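Local coordinates for oxidoreductase, NAD-binding/iron-sulfur cluster-binding protein (PDB 6ZXU) that is a catabolic reductive dehalogenase, carrying cobalamin and two 4Fe-4S clusters, that reductively removes halogen from organic substrates, at residues 637-642 with 658-663; 432-437 with 446-451; 361-366 with 520-525. One frame throughout, in Å; residues are numbered along the deposited sequence.

How the contacts relate
The three contacts join parts of one chain by different interactions: salt bridges in contacts 1 and 3, packing with no hydrogen bond across the segments in contact 2. Contact 2 is the innermost, joining two helices beside the cobalamin pocket, with Gln448 about 7 Å from the bound cobalamin, side chain to ligand. Contact 1 lies about 11 Å away, centre to centre, and touches it: Trp640 NE1 is 2.9 Å from Thr434 OG1, a probable hydrogen bond. Contact 3 stands apart, its centre about 35 Å from that of contact 2 and about 45 Å from that of contact 1; contacts 1 and 3 lie on opposite sides of the chain's centre. In sequence, contact 2 is nested within the loop that contact 3 closes.

Contact 1. Residues 637-642 with 658-663; sequences IKRWWF and TNERDL
Arg639 and Glu660 form a salt bridge between two loops at the protein surface, one before strand 645-647 and the other after strand 650-652. Arg639 is the centre of an inverse gamma turn. Its side chain crosses the interval between the loops, where the CA atoms of Arg639 and Glu660 are 11.2 Å apart. The CA-CB bond is directed at segment 658-663, and CG stands anti to the backbone N (chi1 -171°), from where the extended chain can run straight outward. Arg639 CG itself lies 3.8 Å above one face of the Trp641 ring, offset toward its rim, so the aliphatic root of the arginine rests on an indole of its own segment. CD and NE carry the chain onward to the guanidinium. There Arg639 NH1 donates to Glu660 OE2 at 3.0 Å, with the oxygen in the guanidinium plane and an N-H...O angle of 162°. Arg639 NH2 makes a weak bond to Glu660 OE2, 3.3 Å long, and also pairs with Asp643, its stronger partner, so the one cation is shared by two carboxylates. The guanidinium and the Glu660 carboxylate are turned nearly perpendicular, 85° apart, and OE2 is met by NH1 on its anti side, a little out of the carboxylate plane. Both N-H groups converge on OE2, so one carboxylate oxygen takes both bonds. A leucine here would probably leave Glu660 and Asp643 without the cation they share, and the two loops without their salt bridge. Thr658, whose hydroxyl is engaged by Trp443, adds a lighter touch: its CG2 meets Arg639 NH2 obliquely, at 3.9 Å.

Contact 2. Residues 432-437 with 446-451; sequences YETMEG and ASQSMR
Short helix 432-437 and long helix 445-469 are neighbours beside the cobalamin pocket, and Gln448 joins them by reaching toward Thr434 and Met435. The next residue along the long helix, Ser449, touches the cobalamin itself, so this buried packing lies directly behind the pocket wall. The closest pair of CA atoms, those of Thr434 and Gln448, is 8.1 Å apart, and the glutamine bridges that interval. Its CG is anti to the carbonyl carbon (chi1 -71°), and the chain beyond is extended, which delivers the amide to the short helix. Thr434 lies alongside it, the two side chains running antiparallel, with Thr434 CG2 3.6 Å from Gln448 CD. Met435 crosses the amide at a slant: its CG is 3.7 Å from Gln448 OE1, and its bent chain brings CE to 3.7 Å from Gln448 NE2. Phe116 of helix 103-116 packs on both Thr434 and Gln448. The polar partners come from neighbouring parts of the chain. Gln448 NE2 donates to the backbone carbonyl of Gln430, a cobalamin-binding residue, and weakly to that of Gly431, while Thr434 OG1 is bonded by Trp640. No hydrogen bond links the two helical segments directly. The contact is consistent with van der Waals packing between methyl, methylene and amide groups, while the NE2 bonds to the carbonyls just ahead of helix 432-437 probably fix the rotation of the amide and place its oxygen against Met435.

Contact 3. Residues 361-366 with 520-525; sequences REKLAP and TTDLPM
Lys363 and Asp522 make a salt bridge that ties a surface loop to the end of strand 514-521, a member of a four-stranded antiparallel sheet. Lys363 NZ sits 3.0 Å from Asp522 OD1 and equally 3.0 Å from Asp522 OD2, but displaced from the carboxylate plane, which fits the weak geometry of both hydrogen bonds. The bend at chi2 (-64°) carries the lysine chain across the carboxylate, with Lys363 CD 3.2 Å from Asp522 OD2. NZ also donates to the carbonyl of Tyr419, its stronger partner, and Asp522 OD1 accepts from the backbone N of Asp421, so the ion pair is fixed to a third part of the chain.

A water adds a second bridge. It accepts from Leu364 N at 3.0 Å and lies 2.9 Å from Asp522 OD2, to which it can donate.

Where the strand gives way to the loop, Thr521 OG1 accepts from Leu523 N at 3.2 Å with an almost straight bond (178°), forming an ST turn. That hydroxyl is also bonded to Ser473 O, which ties the turn to the loop ahead of strand 474-477. With a cation and a backbone N-H directed at its carboxylate and a water close by, Asp522 is likely to remain ionised and to hold the loop mainly by charge rather than by buried apolar surface.

Contact 1. Residues 637-642 with 658-663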
loop_
_atom_site.group_PDB
_atom_site.type_symbol
_atom_site.label_atom_id
_atom_site.label_comp_id
_atom_site.label_asym_id
_atom_site.label_seq_id
_atom_site.Cartn_x
_atom_site.Cartn_y
_atom_site.Cartn_z
ATOM N N ILE A 637 7.161 -20.076 6.456
ATOM C CA ILE A 637 5.736 -20.350 6.226
ATOM C C ILE A 637 5.063 -19.264 5.402
ATOM O O ILE A 637 4.108 -19.521 4.723
ATOM C CB ILE A 637 5.017 -20.508 7.582
ATOM C CG1 ILE A 637 5.388 -21.883 8.136
ATOM C CG2 ILE A 637 3.528 -20.560 7.466
ATOM C CD1 ILE A 637 5.413 -21.973 9.653
ATOM N N LYS A 638 5.554 -18.036 5.516
ATOM C CA LYS A 638 4.929 -16.902 4.832
ATOM C C LYS A 638 5.432 -16.655 3.399
ATOM O O LYS A 638 5.056 -15.680 2.762
ATOM C CB LYS A 638 5.106 -15.669 5.669
ATOM C CG LYS A 638 4.574 -15.737 7.120
ATOM C CD LYS A 638 3.076 -15.839 7.120
ATOM C CE LYS A 638 2.564 -15.655 8.510
ATOM N NZ LYS A 638 1.090 -15.585 8.454
ATOM N N ARG A 639 6.329 -17.485 2.887
ATOM C CA ARG A 639 6.855 -17.327 1.566
ATOM C C ARG A 639 5.924 -17.950 0.553
ATOM O O ARG A 639 6.104 -19.097 0.139
ATOM C CB ARG A 639 8.281 -17.882 1.487
ATOM C CG ARG A 639 8.992 -17.550 0.178
ATOM C CD ARG A 639 10.461 -17.740 0.345
ATOM N NE ARG A 639 11.193 -17.724 -0.904
ATOM C CZ ARG A 639 12.502 -18.018 -0.953
ATOM N NH1 ARG A 639 13.154 -18.303 0.167
ATOM N NH2 ARG A 639 13.184 -17.986 -2.090
ATOM N N TRP A 640 4.905 -17.210 0.138
ATOM C CA TRP A 640 3.869 -17.793 -0.661
ATOM C C TRP A 640 4.073 -17.593 -2.159
ATOM O O TRP A 640 3.317 -18.181 -2.946
ATOM C CB TRP A 640 2.521 -17.132 -0.312
ATOM C CG TRP A 640 2.510 -15.621 -0.408
ATOM C CD1 TRP A 640 2.796 -14.734 0.634
ATOM C CD2 TRP A 640 2.198 -14.801 -1.551
ATOM N NE1 TRP A 640 2.702 -13.420 0.194
ATOM C CE2 TRP A 640 2.332 -13.431 -1.131
ATOM C CE3 TRP A 640 1.878 -15.080 -2.866
ATOM C CZ2 TRP A 640 2.138 -12.385 -2.000
ATOM C CZ3 TRP A 640 1.727 -14.064 -3.732
ATOM C CH2 TRP A 640 1.825 -12.722 -3.307
ATOM N N TRP A 641 4.994 -16.706 -2.561
ATOM C CA TRP A 641 5.138 -16.308 -3.988
ATOM C C TRP A 641 6.159 -17.201 -4.691
ATOM O O TRP A 641 6.995 -17.871 -4.054
ATOM C CB TRP A 641 5.587 -14.808 -4.095
ATOM C CG TRP A 641 6.885 -14.520 -3.358
ATOM C CD1 TRP A 641 8.161 -14.550 -3.881
ATOM C CD2 TRP A 641 7.027 -14.192 -1.983
ATOM N NE1 TRP A 641 9.069 -14.295 -2.900
ATOM C CE2 TRP A 641 8.387 -14.048 -1.730
ATOM C CE3 TRP A 641 6.116 -13.980 -0.945
ATOM C CZ2 TRP A 641 8.862 -13.784 -0.466
ATOM C CZ3 TRP A 641 6.575 -13.724 0.295
ATOM C CH2 TRP A 641 7.944 -13.616 0.543
ATOM N N PHE A 642 6.092 -17.185 -6.026
ATOM C CA PHE A 642 7.066 -17.871 -6.890
ATOM C C PHE A 642 8.261 -16.971 -7.173
ATOM O O PHE A 642 8.104 -15.764 -7.324
ATOM C CB PHE A 642 6.419 -18.253 -8.232
ATOM C CG PHE A 642 5.259 -19.215 -8.154
ATOM C CD1 PHE A 642 5.127 -20.113 -7.130
ATOM C CD2 PHE A 642 4.313 -19.206 -9.175
ATOM C CE1 PHE A 642 4.076 -20.970 -7.060
ATOM C CE2 PHE A 642 3.261 -20.076 -9.156
ATOM C CZ PHE A 642 3.146 -20.959 -8.099
ATOM N N THR A 658 18.636 -15.557 -5.690
ATOM C CA THR A 658 17.639 -14.916 -4.867
ATOM C C THR A 658 18.235 -14.564 -3.544
ATOM O O THR A 658 18.865 -15.379 -2.888
ATOM C CB THR A 658 16.474 -15.856 -4.689
ATOM O OG1 THR A 658 15.903 -16.123 -5.983
ATOM C CG2 THR A 658 15.421 -15.293 -3.763
ATOM N N ASN A 659 18.032 -13.312 -3.127
ATOM C CA ASN A 659 18.434 -12.874 -1.769
ATOM C C ASN A 659 17.649 -13.582 -0.721
ATOM O O ASN A 659 16.417 -13.703 -0.814
ATOM C CB ASN A 659 18.231 -11.332 -1.590
ATOM C CG ASN A 659 19.172 -10.549 -2.442
ATOM O OD1 ASN A 659 20.388 -10.736 -2.363
ATOM N ND2 ASN A 659 18.638 -9.675 -3.297
ATOM N N GLU A 660 18.349 -14.111 0.278
ATOM C CA GLU A 660 17.741 -14.798 1.441
ATOM C C GLU A 660 18.516 -14.387 2.677
ATOM O O GLU A 660 19.117 -15.176 3.371
ATOM C CB GLU A 660 17.712 -16.309 1.260
ATOM C CG GLU A 660 16.924 -16.707 0.041
ATOM C CD GLU A 660 17.068 -18.211 -0.242
ATOM O OE1 GLU A 660 18.273 -18.747 -0.178
ATOM O OE2 GLU A 660 15.981 -18.830 -0.537
ATOM N N ARG A 661 18.436 -13.109 2.968
ATOM C CA ARG A 661 19.219 -12.516 4.016
ATOM C C ARG A 661 18.633 -12.820 5.391
ATOM O O ARG A 661 17.429 -12.876 5.604
ATOM C CB ARG A 661 19.272 -10.986 3.764
ATOM C CG ARG A 661 19.942 -10.645 2.479
ATOM C CD ARG A 661 20.138 -9.152 2.372
ATOM N NE ARG A 661 20.577 -8.844 1.066
ATOM C CZ ARG A 661 21.843 -8.773 0.723
ATOM N NH1 ARG A 661 22.792 -9.025 1.619
ATOM N NH2 ARG A 661 22.180 -8.450 -0.497
ATOM N N ASP A 662 19.543 -12.969 6.336
ATOM C CA ASP A 662 19.229 -13.173 7.738
ATOM C C ASP A 662 19.825 -12.006 8.514
ATOM O O ASP A 662 20.629 -11.220 7.957
ATOM C CB ASP A 662 19.912 -14.492 8.173
ATOM C CG ASP A 662 19.405 -15.719 7.340
ATOM O OD1 ASP A 662 18.182 -15.779 6.975
ATOM O OD2 ASP A 662 20.256 -16.616 7.080
ATOM N N LEU A 663 19.534 -11.964 9.796
ATOM C CA LEU A 663 20.113 -10.923 10.632
ATOM C C LEU A 663 21.627 -10.849 10.474
ATOM O O LEU A 663 22.232 -11.881 10.206
ATOM C CB LEU A 663 19.708 -11.161 12.022
ATOM C CG LEU A 663 18.200 -10.970 12.229
ATOM C CD1 LEU A 663 17.747 -11.614 13.528
ATOM C CD2 LEU A 663 17.877 -9.480 12.312
#

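Contact 2. Residues 432-437 with 446-451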
loop_
_atom_site.group_PDB
_atom_site.type_symbol
_atom_site.label_atom_id
_atom_site.label_comp_id
_atom_site.label_asym_id
_atom_site.label_seq_id
_atom_site.Cartn_x
_atom_site.Cartn_y
_atom_site.Cartn_z
ATOM N N TYR A 432 2.365 -6.730 6.554
ATOM C CA TYR A 432 3.235 -7.368 7.500
ATOM C C TYR A 432 3.569 -8.830 7.144
ATOM O O TYR A 432 4.737 -9.235 7.178
ATOM C CB TYR A 432 2.689 -7.277 8.934
ATOM C CG TYR A 432 3.588 -8.004 9.947
ATOM C CD1 TYR A 432 4.774 -7.473 10.362
ATOM C CD2 TYR A 432 3.265 -9.266 10.407
ATOM C CE1 TYR A 432 5.560 -8.102 11.254
ATOM C CE2 TYR A 432 4.093 -9.933 11.253
ATOM C CZ TYR A 432 5.222 -9.330 11.714
ATOM O OH TYR A 432 6.026 -10.034 12.583
ATOM N N GLU A 433 2.555 -9.590 6.744
ATOM C CA GLU A 433 2.722 -11.064 6.699
ATOM C C GLU A 433 3.547 -11.466 5.469
ATOM O O GLU A 433 4.420 -12.319 5.605
ATOM C CB GLU A 433 1.392 -11.777 6.674
ATOM C CG GLU A 433 0.777 -11.874 8.088
ATOM C CD GLU A 433 0.103 -10.565 8.628
ATOM O OE1 GLU A 433 -0.294 -10.517 9.870
ATOM O OE2 GLU A 433 0.001 -9.570 7.809
ATOM N N THR A 434 3.390 -10.767 4.366
ATOM C CA THR A 434 4.228 -11.017 3.225
ATOM C C THR A 434 5.690 -10.629 3.518
ATOM O O THR A 434 6.628 -11.368 3.235
ATOM C CB THR A 434 3.728 -10.307 1.982
ATOM O OG1 THR A 434 2.506 -10.898 1.575
ATOM C CG2 THR A 434 4.698 -10.416 0.830
ATOM N N MET A 435 5.903 -9.478 4.149
ATOM C CA MET A 435 7.236 -9.054 4.438
ATOM C C MET A 435 7.942 -9.994 5.400
ATOM O O MET A 435 9.188 -10.083 5.368
ATOM C CB MET A 435 7.226 -7.582 4.988
ATOM C CG MET A 435 8.425 -6.770 4.616
ATOM S SD MET A 435 8.183 -4.966 5.098
ATOM C CE MET A 435 6.912 -4.435 3.927
ATOM N N GLU A 436 7.203 -10.677 6.259
ATOM C CA GLU A 436 7.794 -11.636 7.177
ATOM C C GLU A 436 8.489 -12.794 6.453
ATOM O O GLU A 436 9.459 -13.288 6.933
ATOM C CB GLU A 436 6.718 -12.206 8.141
ATOM C CG GLU A 436 6.550 -11.397 9.423
ATOM C CD GLU A 436 7.912 -11.070 10.173
ATOM O OE1 GLU A 436 8.448 -9.896 10.084
ATOM O OE2 GLU A 436 8.481 -12.003 10.837
ATOM N N GLY A 437 7.913 -13.252 5.349
ATOM C CA GLY A 437 8.468 -14.332 4.570
ATOM C C GLY A 437 9.676 -13.936 3.728
ATOM O O GLY A 437 10.393 -14.778 3.265
ATOM N N ALA A 446 9.314 -5.425 -4.978
ATOM C CA ALA A 446 8.678 -4.428 -5.776
ATOM C C ALA A 446 7.178 -4.659 -5.911
ATOM O O ALA A 446 6.418 -3.682 -6.063
ATOM C CB ALA A 446 9.280 -4.351 -7.143
ATOM N N SER A 447 6.723 -5.910 -5.853
ATOM C CA SER A 447 5.275 -6.162 -5.866
ATOM C C SER A 447 4.609 -5.651 -4.619
ATOM O O SER A 447 3.439 -5.216 -4.668
ATOM C CB SER A 447 5.006 -7.697 -6.063
ATOM O OG SER A 447 5.266 -8.126 -7.378
ATOM N N GLN A 448 5.297 -5.661 -3.479
ATOM C CA GLN A 448 4.772 -5.038 -2.274
ATOM C C GLN A 448 4.648 -3.542 -2.426
ATOM O O GLN A 448 3.626 -2.939 -2.056
ATOM C CB GLN A 448 5.632 -5.371 -1.045
ATOM C CG GLN A 448 5.523 -6.829 -0.572
ATOM C CD GLN A 448 5.916 -7.017 0.907
ATOM O OE1 GLN A 448 7.074 -7.328 1.211
ATOM N NE2 GLN A 448 4.941 -6.789 1.839
ATOM N N SER A 449 5.635 -2.923 -3.004
ATOM C CA SER A 449 5.571 -1.455 -3.307
ATOM C C SER A 449 4.443 -1.122 -4.262
ATOM O O SER A 449 3.666 -0.199 -4.031
ATOM C CB SER A 449 6.901 -0.984 -3.927
ATOM O OG SER A 449 7.931 -1.084 -2.995
ATOM N N MET A 450 4.322 -1.896 -5.330
ATOM C CA MET A 450 3.364 -1.568 -6.405
ATOM C C MET A 450 1.937 -1.791 -5.987
ATOM O O MET A 450 1.057 -1.037 -6.403
ATOM C CB MET A 450 3.666 -2.377 -7.681
ATOM C CG MET A 450 4.952 -2.016 -8.404
ATOM S SD MET A 450 4.935 -0.292 -9.016
ATOM C CE MET A 450 6.575 0.311 -8.419
ATOM N N ARG A 451 1.673 -2.865 -5.238
ATOM C CA ARG A 451 0.335 -3.046 -4.698
ATOM C C ARG A 451 -0.121 -1.796 -3.938
ATOM O O ARG A 451 -1.186 -1.280 -4.143
ATOM C CB ARG A 451 0.272 -4.241 -3.773
ATOM C CG ARG A 451 -1.036 -4.309 -2.973
ATOM C CD ARG A 451 -1.021 -5.184 -1.767
ATOM N NE ARG A 451 -2.090 -4.870 -0.835
ATOM C CZ ARG A 451 -1.981 -3.922 0.110
ATOM N NH1 ARG A 451 -0.817 -3.270 0.293
ATOM N NH2 ARG A 451 -2.986 -3.649 0.907
#

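Contact 3. Residues 361-366 with 520-525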
loop_
_atom_site.group_PDB
_atom_site.type_symbol
_atom_site.label_atom_id
_atom_site.label_comp_id
_atom_site.label_asym_id
_atom_site.label_seq_id
_atom_site.Cartn_x
_atom_site.Cartn_y
_atom_site.Cartn_z
ATOM N N ARG A 361 -5.453 21.123 -12.190
ATOM C CA ARG A 361 -4.656 22.113 -11.486
ATOM C C ARG A 361 -5.330 23.494 -11.428
ATOM O O ARG A 361 -4.978 24.290 -10.592
ATOM C CB ARG A 361 -3.303 22.251 -12.135
ATOM C CG ARG A 361 -2.459 21.006 -12.207
ATOM C CD ARG A 361 -1.194 21.255 -12.934
ATOM N NE ARG A 361 -0.363 20.053 -13.181
ATOM C CZ ARG A 361 -0.611 19.137 -14.121
ATOM N NH1 ARG A 361 -1.695 19.239 -14.865
ATOM N NH2 ARG A 361 0.200 18.106 -14.296
ATOM N N GLU A 362 -6.348 23.716 -12.258
ATOM C CA GLU A 362 -6.999 25.042 -12.357
ATOM C C GLU A 362 -8.096 25.185 -11.339
ATOM O O GLU A 362 -8.709 24.195 -10.950
ATOM C CB GLU A 362 -7.560 25.252 -13.774
ATOM C CG GLU A 362 -8.958 24.622 -13.994
ATOM C CD GLU A 362 -8.983 23.153 -14.579
ATOM O OE1 GLU A 362 -10.129 22.621 -14.769
ATOM O OE2 GLU A 362 -7.887 22.509 -14.839
ATOM N N LYS A 363 -8.364 26.431 -10.894
ATOM C CA LYS A 363 -9.462 26.672 -9.934
ATOM C C LYS A 363 -10.782 26.262 -10.545
ATOM O O LYS A 363 -10.994 26.405 -11.768
ATOM C CB LYS A 363 -9.531 28.127 -9.481
ATOM C CG LYS A 363 -8.287 28.572 -8.751
ATOM C CD LYS A 363 -8.039 27.827 -7.433
ATOM C CE LYS A 363 -6.676 28.221 -6.763
ATOM N NZ LYS A 363 -6.259 27.322 -5.579
ATOM N N LEU A 364 -11.647 25.707 -9.711
ATOM C CA LEU A 364 -12.997 25.408 -10.138
ATOM C C LEU A 364 -13.954 26.255 -9.344
ATOM O O LEU A 364 -13.617 26.751 -8.243
ATOM C CB LEU A 364 -13.336 23.926 -9.914
ATOM C CG LEU A 364 -12.583 22.858 -10.692
ATOM C CD1 LEU A 364 -13.109 21.429 -10.331
ATOM C CD2 LEU A 364 -12.621 23.067 -12.162
ATOM N N ALA A 365 -15.200 26.315 -9.822
ATOM C CA ALA A 365 -16.324 26.943 -9.087
ATOM C C ALA A 365 -17.173 25.902 -8.385
ATOM O O ALA A 365 -17.572 24.926 -9.035
ATOM C CB ALA A 365 -17.205 27.700 -10.088
ATOM N N PRO A 366 -17.512 26.142 -7.122
ATOM C CA PRO A 366 -18.400 25.207 -6.426
ATOM C C PRO A 366 -19.686 24.955 -7.193
ATOM O O PRO A 366 -20.268 25.888 -7.739
ATOM C CB PRO A 366 -18.663 25.895 -5.090
ATOM C CG PRO A 366 -17.416 26.732 -4.869
ATOM C CD PRO A 366 -16.987 27.186 -6.213
ATOM N N THR A 520 -3.953 16.706 -3.634
ATOM C CA THR A 520 -4.124 18.107 -3.245
ATOM C C THR A 520 -5.509 18.587 -3.658
ATOM O O THR A 520 -6.093 18.061 -4.600
ATOM C CB THR A 520 -3.032 18.969 -3.817
ATOM O OG1 THR A 520 -2.923 18.788 -5.232
ATOM C CG2 THR A 520 -1.665 18.577 -3.150
ATOM N N THR A 521 -6.017 19.570 -2.942
ATOM C CA THR A 521 -7.323 20.104 -3.203
ATOM C C THR A 521 -7.481 21.500 -2.650
ATOM O O THR A 521 -6.785 21.907 -1.751
ATOM C CB THR A 521 -8.419 19.165 -2.664
ATOM O OG1 THR A 521 -9.734 19.600 -3.071
ATOM C CG2 THR A 521 -8.380 18.952 -1.174
ATOM N N ASP A 522 -8.547 22.184 -3.130
ATOM C CA ASP A 522 -9.034 23.443 -2.527
ATOM C C ASP A 522 -10.203 23.290 -1.574
ATOM O O ASP A 522 -10.584 24.265 -0.917
ATOM C CB ASP A 522 -9.391 24.463 -3.646
ATOM C CG ASP A 522 -8.170 24.955 -4.383
ATOM O OD1 ASP A 522 -7.041 25.077 -3.739
ATOM O OD2 ASP A 522 -8.343 25.175 -5.625
ATOM N N LEU A 523 -10.756 22.084 -1.400
ATOM C CA LEU A 523 -11.811 21.905 -0.420
ATOM C C LEU A 523 -11.399 22.330 0.953
ATOM O O LEU A 523 -10.424 21.841 1.491
ATOM C CB LEU A 523 -12.252 20.465 -0.374
ATOM C CG LEU A 523 -13.353 20.139 0.585
ATOM C CD1 LEU A 523 -14.664 20.718 0.054
ATOM C CD2 LEU A 523 -13.479 18.631 0.794
ATOM N N PRO A 524 -12.107 23.284 1.572
ATOM C CA PRO A 524 -11.708 23.740 2.934
ATOM C C PRO A 524 -11.884 22.684 4.000
ATOM O O PRO A 524 -12.988 22.147 4.144
ATOM C CB PRO A 524 -12.642 24.976 3.215
ATOM C CG PRO A 524 -13.009 25.427 1.850
ATOM C CD PRO A 524 -13.114 24.179 0.977
ATOM N N MET A 525 -10.782 22.401 4.723
ATOM C CA MET A 525 -10.768 21.342 5.727
ATOM C C MET A 525 -9.952 21.792 6.908
ATOM O O MET A 525 -8.931 22.430 6.668
ATOM C CB MET A 525 -10.134 20.075 5.132
ATOM C CG MET A 525 -10.872 19.471 3.986
ATOM S SD MET A 525 -10.029 18.127 3.097
ATOM C CE MET A 525 -8.650 19.025 2.401
HETATM O O HOH W 1 -10.924 25.038 -6.852
#